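Local coordinates for amino acid ABC transporter, periplasmic amino acid-binding protein, putative (Streptococcus pneumoniae, PDB 4I62) that binds L-arginine outside the cell membrane and probably delivers it to an amino acid ABC transporter for uptake, at residues E33-K36 with K40-V43; A102-S107 with K236-A241; V229-D234 with E240-T245. All blocks are in the same frame, centred on the assembly; numbering follows the deposited sequence.

Interaction 1. Residues E33-K36 with K40-V43; sequences EAIK and KLVV
Ile35 presses two of its methyl groups against the start of strand 40-45, and this one side chain carries the helix side of the contact. Its CG2 lies 3.5 Å from Lys40 O. The line from that oxygen to the methyl rises about 54° from the peptide plane, so the methyl sits above one face of the carbonyl group. The delta methyl makes the second touch, Ile35 CD1 to Leu41 CD1 at 3.9 Å, and Ile35 CG2 is a further neighbour of Leu41 CD1 at 4.2 Å. One methyl of the leucine is thus met by two methyls of the isoleucine. The torsions account for this: in Ile35, CG1 lies beside the backbone N (chi1 -68°), which leaves CG2 anti to it and spreads the branches over the strand start. Leu41 CG stands anti to its own N (chi1 176°), and the side chain brings CD1 back towards the helix.

This buried side continues beyond the two segments. Leu238 of helix 236-251 and Asp103 also touch Ile35, while Ile75 and Leu79 of helix 67-79 pack on Leu41. The other side is loose and open to solvent: Glu33, Ala34 and Lys36 are exposed on the helix. Lys40 turns its CB away from the helix and takes its ammonium group to Glu84 OE1 in a salt bridge on the neighbouring strand.

Structurally, helix 33-38 leads by a short turn into strand 40-45, the central strand of a three-stranded parallel sheet, and sets Ile35 against its start, with the CA atoms of Ile35 and Leu41 6.1 Å apart. What joins the segments is apolar packing and the short connection, so the fit probably depends on methyl contacts, while the charge of Lys40 is paired with Glu84.

Interaction 2. Residues A102-S107 with K236-A241; sequences ADLAIS and KELKEA. With ARG (arginine), chain B.
The flat guanidinium of the bound arginine meets Ser107 at one end of segment 102-107, and near the other end the flat Asp103 peptide carbonyl meets Leu238; these are separate features of this type II periplasmic binding protein fold. Ser107 O takes two N-H groups of the ligand, from NE at 2.9 Å and from NH1 at 3.2 Å, and lies a little off the guanidinium plane. Ser107 OG accepts from NH1 at 3.1 Å, so NH1 has a second partner in the same residue, though one well above the guanidinium plane. The serine hydroxyl reaches the ligand with OG anti to the backbone N (chi1 -166°), and it is also bonded to the backbone N of Asn46. Asn46, Glu198 and Ser110 are among the other residues that bond to the ligand.

At the far end, Leu238 CD2 approaches Asp103 O loosely, at 4.2 Å and from out of the peptide plane. The Asp103 carboxylate has its own partners through OD2, which tie the loop to strand 40-45 through the backbone N of Val42 and to the end of helix 33-38 through the ammonium group of Lys38.

Segment 102-107 runs from the side of helix 236-251 to the pocket. Leu104 emerges from the strand and its tip points towards the helix; Leu238, with its CB directed at the strand, comes the opposite way, and the two side chains cross obliquely. Neighbouring strand 226-232 adds Val229 and Met231 against Leu104, leaving the leucine pair in a buried apolar layer between sheet and helix. Across that layer, Leu104 CD2 lies 3.8 Å from Leu238 CD2 and 4.1 Å from Leu238 CG.

Interaction 3. Residues V229-D234 with E240-T245; sequences VAMKKD and EAVDKT
Val242 divides its two methyl groups between two residues of the facing strand. CG1, anti to the backbone N (chi1 174°), goes to Val229; CG2, beside that N, faces Met231. All three CB atoms point across the interface, and the two valines meet at a slant. Val242 CG1 fits against the branch point of its partner, 4.0 Å from Val229 CG2 and likewise 4.0 Å from Val229 CB. On the other branch the touch is lighter, with Met231 CE 4.4 Å from Val242 CG2. The methionine reaches there by a bent chain: CG leaves beside the backbone N and carbonyl carbon alike, and the last torsion turns the terminal methyl aside towards the helix.

Helix 236-251 packs here on strand 226-232, which in this type II periplasmic binding protein fold runs opposite to strand 104-105, with a backbone bond from Ala105 to Ala230, and pairs antiparallel with strand 119-121. Leu104 from the first of these neighbours touches Val229, Met231 and Val242. Asp243, the next helix residue, is occupied by polar partners: OD1 accepts from Thr123 N, and OD2 forms a salt bridge with the ammonium group of Lys239, one turn earlier.

One turn along the helix, Thr245 is turned from the strand towards Ala74, Ile75 and Glu78 of helix 67-79. Its hydroxyl donates back to the preceding turn, Thr245 OG1 to Ala241 O at 2.9 Å, with a C=O...O angle of 153° and the donor tilted 24° from the carbonyl plane. The backbone Thr245 N also donates to Ala241 O, at 3.2 Å, approaching from the opposite face of the carbonyl.

All three contacts lie on the same side of the chain's centre and build one lobe of the protein. Interaction 1 comes first along the chain; interactions 2 and 3 end on the same helix, 236-251, and share Glu240 and Ala241. Their centres are about 4 Å apart, while interaction 1 is centred about 9 Å from interaction 2 and 12 Å from interaction 3. Strands 40-45 and 104-105 are sheet neighbours, and a probable hydrogen bond from Ala105 N to Ala230 O (2.9 Å) joins 226-232 to strand 104-105. One apolar layer thus connects the N-terminal helix, the sheet and helix 236-251, behind the strand whose continuation meets arginine.

Interaction 1. Residues E33-K36 with K40-V43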
ATOM      1  N   GLU A  33     -16.282 -20.708   4.890  1.00 22.35           N
ATOM      2  CA  GLU A  33     -17.448 -21.424   4.366  1.00 24.84           C
ATOM      3  C   GLU A  33     -18.381 -20.448   3.665  1.00 20.67           C
ATOM      4  O   GLU A  33     -19.004 -20.774   2.643  1.00 21.39           O
ATOM      5  CB  GLU A  33     -18.205 -22.117   5.485  1.00 27.67           C
ATOM      6  CG  GLU A  33     -17.364 -23.038   6.313  1.00 32.32           C
ATOM      7  CD  GLU A  33     -17.724 -22.954   7.768  1.00 39.71           C
ATOM      8  OE1 GLU A  33     -18.727 -22.268   8.074  1.00 43.63           O
ATOM      9  OE2 GLU A  33     -17.012 -23.562   8.604  1.00 42.93           O
ATOM     10  N   ALA A  34     -18.499 -19.254   4.233  1.00 24.16           N
ATOM     11  CA  ALA A  34     -19.363 -18.235   3.650  1.00 24.30           C
ATOM     12  C   ALA A  34     -18.806 -17.853   2.298  1.00 21.78           C
ATOM     13  O   ALA A  34     -19.570 -17.649   1.337  1.00 22.48           O
ATOM     14  CB  ALA A  34     -19.456 -17.016   4.554  1.00 30.41           C
ATOM     15  N   ILE A  35     -17.480 -17.795   2.216  1.00 18.17           N
ATOM     16  CA  ILE A  35     -16.831 -17.463   0.976  1.00 14.99           C
ATOM     17  C   ILE A  35     -17.002 -18.571  -0.047  1.00 13.70           C
ATOM     18  O   ILE A  35     -17.391 -18.284  -1.202  1.00 14.65           O
ATOM     19  CB  ILE A  35     -15.349 -17.108   1.204  1.00 13.59           C
ATOM     20  CG1 ILE A  35     -15.230 -15.797   1.970  1.00 16.04           C
ATOM     21  CG2 ILE A  35     -14.615 -17.023  -0.089  1.00 14.60           C
ATOM     22  CD1 ILE A  35     -13.837 -15.577   2.551  1.00 17.28           C
ATOM     23  N   LYS A  36     -16.741 -19.823   0.331  1.00 13.89           N
ATOM     24  CA  LYS A  36     -16.886 -20.878  -0.645  1.00 13.60           C
ATOM     25  C   LYS A  36     -18.325 -20.976  -1.106  1.00 14.88           C
ATOM     26  O   LYS A  36     -18.603 -21.230  -2.292  1.00 16.55           O
ATOM     27  CB  LYS A  36     -16.383 -22.212  -0.105  1.00 14.35           C
ATOM     28  CG  LYS A  36     -14.875 -22.196   0.059  1.00 16.33           C
ATOM     29  CD  LYS A  36     -14.332 -23.543   0.501  1.00 17.61           C
ATOM     30  CE  LYS A  36     -12.818 -23.591   0.367  1.00 17.22           C
ATOM     31  NZ  LYS A  36     -12.277 -24.941   0.632  1.00 22.69           N
ATOM     32  N   LYS A  40     -17.410 -16.494  -4.381  1.00 13.53           N
ATOM     33  CA  LYS A  40     -16.521 -15.390  -4.744  1.00 13.70           C
ATOM     34  C   LYS A  40     -15.846 -14.835  -3.502  1.00 12.70           C
ATOM     35  O   LYS A  40     -16.354 -15.001  -2.405  1.00 13.81           O
ATOM     36  CB  LYS A  40     -17.246 -14.294  -5.515  1.00 16.41           C
ATOM     37  CG  LYS A  40     -18.300 -13.589  -4.740  1.00 20.38           C
ATOM     38  CD  LYS A  40     -19.002 -12.630  -5.696  1.00 23.19           C
ATOM     39  CE  LYS A  40     -20.019 -11.784  -4.990  1.00 26.89           C
ATOM     40  NZ  LYS A  40     -20.684 -10.885  -5.985  1.00 26.05           N
ATOM     41  N   LEU A  41     -14.676 -14.257  -3.722  1.00 12.24           N
ATOM     42  CA  LEU A  41     -13.845 -13.656  -2.688  1.00 10.83           C
ATOM     43  C   LEU A  41     -13.803 -12.161  -2.997  1.00 11.64           C
ATOM     44  O   LEU A  41     -13.319 -11.772  -4.055  1.00 12.36           O
ATOM     45  CB  LEU A  41     -12.420 -14.232  -2.761  1.00 10.96           C
ATOM     46  CG  LEU A  41     -11.391 -13.634  -1.785  1.00 11.22           C
ATOM     47  CD1 LEU A  41     -11.686 -14.064  -0.365  1.00 12.00           C
ATOM     48  CD2 LEU A  41      -9.984 -14.020  -2.217  1.00 10.88           C
ATOM     49  N   VAL A  42     -14.292 -11.318  -2.088  1.00 10.70           N
ATOM     50  CA  VAL A  42     -14.322  -9.872  -2.311  1.00 10.73           C
ATOM     51  C   VAL A  42     -13.140  -9.211  -1.623  1.00  9.56           C
ATOM     52  O   VAL A  42     -12.979  -9.329  -0.411  1.00 10.48           O
ATOM     53  CB  VAL A  42     -15.651  -9.266  -1.800  1.00 12.22           C
ATOM     54  CG1 VAL A  42     -15.683  -7.770  -2.101  1.00 12.79           C
ATOM     55  CG2 VAL A  42     -16.883  -9.942  -2.442  1.00 13.61           C
ATOM     56  N   VAL A  43     -12.289  -8.566  -2.410  1.00  9.16           N
ATOM     57  CA  VAL A  43     -11.044  -7.965  -1.906  1.00  8.11           C
ATOM     58  C   VAL A  43     -11.105  -6.447  -2.040  1.00  8.79           C
ATOM     59  O   VAL A  43     -11.206  -5.912  -3.144  1.00  9.55           O
ATOM     60  CB  VAL A  43      -9.849  -8.516  -2.703  1.00  9.06           C
ATOM     61  CG1 VAL A  43      -8.532  -7.820  -2.279  1.00  9.87           C
ATOM     62  CG2 VAL A  43      -9.696 -10.046  -2.500  1.00 10.42           C
TER

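Interaction 2. Residues A102-S107 with K236-A241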
ATOM      1  N   ALA A 102     -16.353  -6.407   2.541  1.00 13.39           N
ATOM      2  CA  ALA A 102     -15.307  -7.123   1.810  1.00 11.61           C
ATOM      3  C   ALA A 102     -14.800  -8.247   2.695  1.00 10.27           C
ATOM      4  O   ALA A 102     -14.900  -8.164   3.927  1.00 12.92           O
ATOM      5  CB  ALA A 102     -14.169  -6.184   1.425  1.00 12.50           C
ATOM      6  N   ASP A 103     -14.243  -9.295   2.089  1.00 10.95           N
ATOM      7  CA  ASP A 103     -13.709 -10.431   2.839  1.00 10.82           C
ATOM      8  C   ASP A 103     -12.255 -10.243   3.279  1.00 10.95           C
ATOM      9  O   ASP A 103     -11.869 -10.699   4.364  1.00 11.63           O
ATOM     10  CB  ASP A 103     -13.792 -11.682   1.967  1.00 11.16           C
ATOM     11  CG  ASP A 103     -15.213 -11.993   1.565  1.00 14.26           C
ATOM     12  OD1 ASP A 103     -16.086 -12.006   2.463  1.00 17.07           O
ATOM     13  OD2 ASP A 103     -15.491 -12.179   0.353  1.00 14.47           O
ATOM     14  N   LEU A 104     -11.452  -9.610   2.427  1.00  9.41           N
ATOM     15  CA  LEU A 104     -10.027  -9.382   2.698  1.00  8.82           C
ATOM     16  C   LEU A 104      -9.694  -7.965   2.288  1.00  8.11           C
ATOM     17  O   LEU A 104     -10.292  -7.451   1.344  1.00  9.32           O
ATOM     18  CB  LEU A 104      -9.120 -10.324   1.874  1.00  8.62           C
ATOM     19  CG  LEU A 104      -9.295 -11.810   2.107  1.00  9.84           C
ATOM     20  CD1 LEU A 104      -8.411 -12.587   1.132  1.00 10.69           C
ATOM     21  CD2 LEU A 104      -8.979 -12.191   3.571  1.00 11.18           C
ATOM     22  N   ALA A 105      -8.701  -7.393   2.959  1.00  7.44           N
ATOM     23  CA  ALA A 105      -8.013  -6.209   2.446  1.00  7.94           C
ATOM     24  C   ALA A 105      -6.641  -6.669   1.986  1.00  7.05           C
ATOM     25  O   ALA A 105      -5.848  -7.153   2.805  1.00  8.37           O
ATOM     26  CB  ALA A 105      -7.869  -5.134   3.511  1.00  8.83           C
ATOM     27  N   ILE A 106      -6.380  -6.516   0.690  1.00  7.19           N
ATOM     28  CA  ILE A 106      -5.057  -6.794   0.127  1.00  7.29           C
ATOM     29  C   ILE A 106      -4.687  -5.502  -0.610  1.00  7.16           C
ATOM     30  O   ILE A 106      -5.100  -5.285  -1.755  1.00  8.12           O
ATOM     31  CB  ILE A 106      -5.022  -8.019  -0.825  1.00  7.66           C
ATOM     32  CG1 ILE A 106      -5.702  -9.231  -0.175  1.00  7.94           C
ATOM     33  CG2 ILE A 106      -3.564  -8.321  -1.163  1.00  8.81           C
ATOM     34  CD1 ILE A 106      -5.741 -10.472  -1.087  1.00  9.56           C
ATOM     35  N   SER A 107      -3.957  -4.627   0.090  1.00  6.70           N
ATOM     36  CA  SER A 107      -3.860  -3.256  -0.374  1.00  7.26           C
ATOM     37  C   SER A 107      -2.611  -2.590   0.196  1.00  6.57           C
ATOM     38  O   SER A 107      -2.653  -1.403   0.589  1.00  7.27           O
ATOM     39  CB  SER A 107      -5.124  -2.471   0.004  1.00  7.79           C
ATOM     40  OG  SER A 107      -5.249  -1.224  -0.694  1.00  8.13           O
ATOM     41  N   LYS A 236     -10.120 -18.190  11.359  1.00 12.34           N
ATOM     42  CA  LYS A 236      -8.953 -19.056  11.353  1.00 12.17           C
ATOM     43  C   LYS A 236      -8.752 -19.798  10.051  1.00 11.36           C
ATOM     44  O   LYS A 236      -7.624 -19.875   9.547  1.00 10.79           O
ATOM     45  CB  LYS A 236      -9.048 -20.064  12.487  1.00 14.80           C
ATOM     46  CG  LYS A 236      -7.853 -21.019  12.514  1.00 15.30           C
ATOM     47  CD  LYS A 236      -7.938 -21.963  13.665  1.00 17.56           C
ATOM     48  CE  LYS A 236      -6.730 -22.887  13.730  1.00 18.40           C
ATOM     49  NZ  LYS A 236      -6.746 -23.757  14.958  1.00 23.42           N
ATOM     50  N   GLU A 237      -9.828 -20.385   9.518  1.00 11.62           N
ATOM     51  CA  GLU A 237      -9.651 -21.158   8.291  1.00 11.26           C
ATOM     52  C   GLU A 237      -9.349 -20.288   7.070  1.00 11.32           C
ATOM     53  O   GLU A 237      -8.608 -20.722   6.161  1.00 11.63           O
ATOM     54  CB  GLU A 237     -10.828 -22.097   8.041  1.00 12.54           C
ATOM     55  CG  GLU A 237     -10.866 -23.200   9.064  1.00 14.67           C
ATOM     56  CD  GLU A 237     -12.022 -24.152   8.886  1.00 18.25           C
ATOM     57  OE1 GLU A 237     -12.939 -23.848   8.057  1.00 20.92           O
ATOM     58  OE2 GLU A 237     -11.998 -25.156   9.626  1.00 16.94           O
ATOM     59  N   LEU A 238      -9.923 -19.090   7.035  1.00 10.82           N
ATOM     60  CA  LEU A 238      -9.580 -18.148   5.982  1.00 10.95           C
ATOM     61  C   LEU A 238      -8.106 -17.741   6.094  1.00 10.38           C
ATOM     62  O   LEU A 238      -7.362 -17.735   5.082  1.00 11.02           O
ATOM     63  CB  LEU A 238     -10.492 -16.907   6.041  1.00 11.45           C
ATOM     64  CG  LEU A 238     -10.251 -15.838   4.975  1.00 11.41           C
ATOM     65  CD1 LEU A 238     -10.275 -16.379   3.569  1.00 12.93           C
ATOM     66  CD2 LEU A 238     -11.263 -14.732   5.163  1.00 12.22           C
ATOM     67  N   LYS A 239      -7.653 -17.470   7.314  1.00  9.40           N
ATOM     68  CA  LYS A 239      -6.240 -17.158   7.549  0.58  9.56           C
ATOM     69  C   LYS A 239      -5.355 -18.308   7.061  1.00  9.38           C
ATOM     70  O   LYS A 239      -4.295 -18.088   6.457  1.00  9.78           O
ATOM     71  CB  LYS A 239      -5.971 -16.819   9.035  0.58 10.40           C
ATOM     72  CG  LYS A 239      -4.480 -16.531   9.377  0.58 10.99           C
ATOM     73  CD  LYS A 239      -4.270 -15.934  10.779  0.58 12.38           C
ATOM     74  CE  LYS A 239      -2.803 -16.027  11.247  0.58 12.58           C
ATOM     75  NZ  LYS A 239      -1.775 -15.441  10.307  0.58 11.98           N
ATOM     76  N   GLU A 240      -5.761 -19.553   7.336  1.00 10.20           N
ATOM     77  CA  GLU A 240      -4.981 -20.711   6.855  1.00 10.40           C
ATOM     78  C   GLU A 240      -4.813 -20.695   5.332  1.00 10.50           C
ATOM     79  O   GLU A 240      -3.705 -20.950   4.800  1.00 11.30           O
ATOM     80  CB  GLU A 240      -5.614 -22.032   7.302  1.00 12.51           C
ATOM     81  CG  GLU A 240      -4.957 -23.229   6.583  1.00 14.67           C
ATOM     82  CD  GLU A 240      -5.553 -24.558   6.966  1.00 17.93           C
ATOM     83  OE1 GLU A 240      -6.607 -24.575   7.644  1.00 21.88           O
ATOM     84  OE2 GLU A 240      -4.958 -25.594   6.600  1.00 21.26           O
ATOM     85  N   ALA A 241      -5.917 -20.496   4.629  1.00 10.78           N
ATOM     86  CA  ALA A 241      -5.848 -20.470   3.188  1.00 12.33           C
ATOM     87  C   ALA A 241      -4.943 -19.364   2.673  1.00 10.89           C
ATOM     88  O   ALA A 241      -4.156 -19.594   1.732  1.00 11.44           O
ATOM     89  CB  ALA A 241      -7.244 -20.361   2.587  1.00 14.24           C
TER
HETATM   90  N   ARG B 301       1.227   0.679   4.254  1.00  7.22           N
HETATM   91  CA  ARG B 301       0.404   1.866   4.604  1.00  7.21           C
HETATM   92  C   ARG B 301      -0.707   1.505   5.586  1.00  6.85           C
HETATM   93  O   ARG B 301      -1.053   0.311   5.705  1.00  7.83           O
HETATM   94  CB  ARG B 301      -0.117   2.557   3.358  1.00  7.22           C
HETATM   95  CG  ARG B 301      -0.910   1.629   2.434  1.00  7.27           C
HETATM   96  CD  ARG B 301      -1.654   2.396   1.360  1.00  6.76           C
HETATM   97  NE  ARG B 301      -2.132   1.482   0.340  1.00  7.20           N
HETATM   98  CZ  ARG B 301      -2.843   1.826  -0.715  1.00  6.86           C
HETATM   99  NH1 ARG B 301      -3.237   0.896  -1.578  1.00  7.89           N
HETATM  100  NH2 ARG B 301      -3.172   3.102  -0.907  1.00  7.69           N
HETATM  101  OXT ARG B 301      -1.264   2.470   6.207  1.00  7.84           O

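Interaction 3. Residues V229-D234 with E240-T245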
ATOM      1  N   VAL A 229      -2.262  -9.382   4.785  1.00  9.18           N
ATOM      2  CA  VAL A 229      -3.662  -9.379   4.398  1.00  9.05           C
ATOM      3  C   VAL A 229      -4.522  -9.260   5.647  1.00  9.22           C
ATOM      4  O   VAL A 229      -4.318 -10.001   6.608  1.00  9.76           O
ATOM      5  CB  VAL A 229      -3.985 -10.678   3.666  1.00  9.54           C
ATOM      6  CG1 VAL A 229      -5.487 -10.790   3.369  1.00 10.12           C
ATOM      7  CG2 VAL A 229      -3.117 -10.831   2.419  1.00  9.84           C
ATOM      8  N   ALA A 230      -5.465  -8.311   5.636  1.00  8.89           N
ATOM      9  CA  ALA A 230      -6.355  -8.149   6.804  1.00  9.25           C
ATOM     10  C   ALA A 230      -7.669  -8.833   6.560  1.00  9.67           C
ATOM     11  O   ALA A 230      -8.206  -8.846   5.434  1.00  9.74           O
ATOM     12  CB  ALA A 230      -6.607  -6.664   7.086  1.00 10.36           C
ATOM     13  N   MET A 231      -8.210  -9.385   7.627  1.00 10.32           N
ATOM     14  CA  MET A 231      -9.500 -10.052   7.576  1.00 12.13           C
ATOM     15  C   MET A 231     -10.195  -9.876   8.931  1.00 11.50           C
ATOM     16  O   MET A 231      -9.598  -9.379   9.887  1.00 12.93           O
ATOM     17  CB  MET A 231      -9.331 -11.528   7.202  1.00 13.40           C
ATOM     18  CG  MET A 231      -8.616 -12.332   8.233  1.00 14.11           C
ATOM     19  SD  MET A 231      -7.875 -13.842   7.558  1.00 16.08           S
ATOM     20  CE  MET A 231      -6.361 -13.173   6.854  1.00 18.43           C
ATOM     21  N   LYS A 232     -11.465 -10.240   8.983  1.00 12.45           N
ATOM     22  CA  LYS A 232     -12.191 -10.123  10.236  1.00 14.45           C
ATOM     23  C   LYS A 232     -11.580 -11.004  11.308  1.00 14.47           C
ATOM     24  O   LYS A 232     -11.025 -12.080  11.034  1.00 14.32           O
ATOM     25  CB  LYS A 232     -13.676 -10.412  10.059  1.00 19.26           C
ATOM     26  CG  LYS A 232     -14.483  -9.171   9.677  1.00 24.88           C
ATOM     27  CD  LYS A 232     -15.948  -9.522   9.438  1.00 30.46           C
ATOM     28  CE  LYS A 232     -16.605 -10.025  10.713  1.00 37.38           C
ATOM     29  NZ  LYS A 232     -16.583  -8.972  11.782  1.00 39.52           N
ATOM     30  N   LYS A 233     -11.712 -10.539  12.548  1.00 18.31           N
ATOM     31  CA  LYS A 233     -11.175 -11.233  13.702  0.52 22.04           C
ATOM     32  C   LYS A 233     -11.751 -12.631  13.746  1.00 22.28           C
ATOM     33  O   LYS A 233     -12.904 -12.846  13.370  1.00 20.71           O
ATOM     34  CB  LYS A 233     -11.560 -10.485  14.985  0.52 25.35           C
ATOM     35  CG  LYS A 233     -10.676 -10.790  16.182  0.52 26.92           C
ATOM     36  CD  LYS A 233      -9.280 -10.288  15.910  0.52 25.46           C
ATOM     37  CE  LYS A 233      -8.403 -10.314  17.144  0.52 25.71           C
ATOM     38  NZ  LYS A 233      -7.047  -9.783  16.808  0.52 22.96           N
ATOM     39  N   ASP A 234     -10.958 -13.586  14.208  1.00 21.95           N
ATOM     40  CA  ASP A 234     -11.414 -14.968  14.342  1.00 22.40           C
ATOM     41  C   ASP A 234     -11.887 -15.616  13.026  1.00 21.33           C
ATOM     42  O   ASP A 234     -12.977 -16.175  12.951  1.00 23.35           O
ATOM     43  CB  ASP A 234     -12.510 -15.073  15.410  1.00 28.98           C
ATOM     44  CG  ASP A 234     -12.116 -14.407  16.720  1.00 39.45           C
ATOM     45  OD1 ASP A 234     -10.898 -14.278  16.982  1.00 42.28           O
ATOM     46  OD2 ASP A 234     -13.021 -14.015  17.492  1.00 45.30           O
ATOM     47  N   GLU A 240      -5.761 -19.553   7.336  1.00 10.20           N
ATOM     48  CA  GLU A 240      -4.981 -20.711   6.855  1.00 10.40           C
ATOM     49  C   GLU A 240      -4.813 -20.695   5.332  1.00 10.50           C
ATOM     50  O   GLU A 240      -3.705 -20.950   4.800  1.00 11.30           O
ATOM     51  CB  GLU A 240      -5.614 -22.032   7.302  1.00 12.51           C
ATOM     52  CG  GLU A 240      -4.957 -23.229   6.583  1.00 14.67           C
ATOM     53  CD  GLU A 240      -5.553 -24.558   6.966  1.00 17.93           C
ATOM     54  OE1 GLU A 240      -6.607 -24.575   7.644  1.00 21.88           O
ATOM     55  OE2 GLU A 240      -4.958 -25.594   6.600  1.00 21.26           O
ATOM     56  N   ALA A 241      -5.917 -20.496   4.629  1.00 10.78           N
ATOM     57  CA  ALA A 241      -5.848 -20.470   3.188  1.00 12.33           C
ATOM     58  C   ALA A 241      -4.943 -19.364   2.673  1.00 10.89           C
ATOM     59  O   ALA A 241      -4.156 -19.594   1.732  1.00 11.44           O
ATOM     60  CB  ALA A 241      -7.244 -20.361   2.587  1.00 14.24           C
ATOM     61  N   VAL A 242      -5.068 -18.185   3.263  1.00  9.85           N
ATOM     62  CA  VAL A 242      -4.229 -17.082   2.867  1.00  9.53           C
ATOM     63  C   VAL A 242      -2.766 -17.390   3.163  1.00  9.08           C
ATOM     64  O   VAL A 242      -1.880 -17.153   2.314  1.00  9.75           O
ATOM     65  CB  VAL A 242      -4.709 -15.786   3.563  1.00  9.27           C
ATOM     66  CG1 VAL A 242      -3.750 -14.676   3.273  1.00 10.73           C
ATOM     67  CG2 VAL A 242      -6.097 -15.392   3.091  1.00 10.60           C
ATOM     68  N   ASP A 243      -2.489 -17.897   4.354  1.00  8.55           N
ATOM     69  CA  ASP A 243      -1.093 -18.172   4.739  1.00  9.06           C
ATOM     70  C   ASP A 243      -0.474 -19.314   3.938  1.00  8.97           C
ATOM     71  O   ASP A 243       0.715 -19.259   3.643  1.00  9.58           O
ATOM     72  CB  ASP A 243      -1.010 -18.433   6.246  1.00  9.42           C
ATOM     73  CG  ASP A 243      -1.110 -17.140   7.047  1.00  9.83           C
ATOM     74  OD1 ASP A 243      -1.162 -16.043   6.431  1.00 11.98           O
ATOM     75  OD2 ASP A 243      -1.108 -17.175   8.270  1.00 12.15           O
ATOM     76  N   LYS A 244      -1.258 -20.342   3.592  1.00  9.34           N
ATOM     77  CA  LYS A 244      -0.758 -21.394   2.713  0.56 10.61           C
ATOM     78  C   LYS A 244      -0.306 -20.790   1.381  1.00  9.49           C
ATOM     79  O   LYS A 244       0.709 -21.180   0.820  1.00 10.38           O
ATOM     80  CB  LYS A 244      -1.861 -22.433   2.475  0.56 12.69           C
ATOM     81  CG  LYS A 244      -1.510 -23.498   1.458  0.56 17.45           C
ATOM     82  CD  LYS A 244      -2.709 -24.403   1.209  0.56 23.06           C
ATOM     83  CE  LYS A 244      -2.349 -25.623   0.378  0.56 25.32           C
ATOM     84  NZ  LYS A 244      -1.631 -25.273  -0.873  0.56 29.39           N
ATOM     85  N   THR A 245      -1.099 -19.849   0.873  1.00 10.20           N
ATOM     86  CA  THR A 245      -0.802 -19.204  -0.403  1.00  9.81           C
ATOM     87  C   THR A 245       0.449 -18.327  -0.325  1.00  9.73           C
ATOM     88  O   THR A 245       1.326 -18.411  -1.191  1.00 10.46           O
ATOM     89  CB  THR A 245      -2.026 -18.395  -0.901  1.00 10.94           C
ATOM     90  OG1 THR A 245      -3.170 -19.231  -0.957  1.00 13.19           O
ATOM     91  CG2 THR A 245      -1.779 -17.799  -2.274  1.00 12.95           C
TER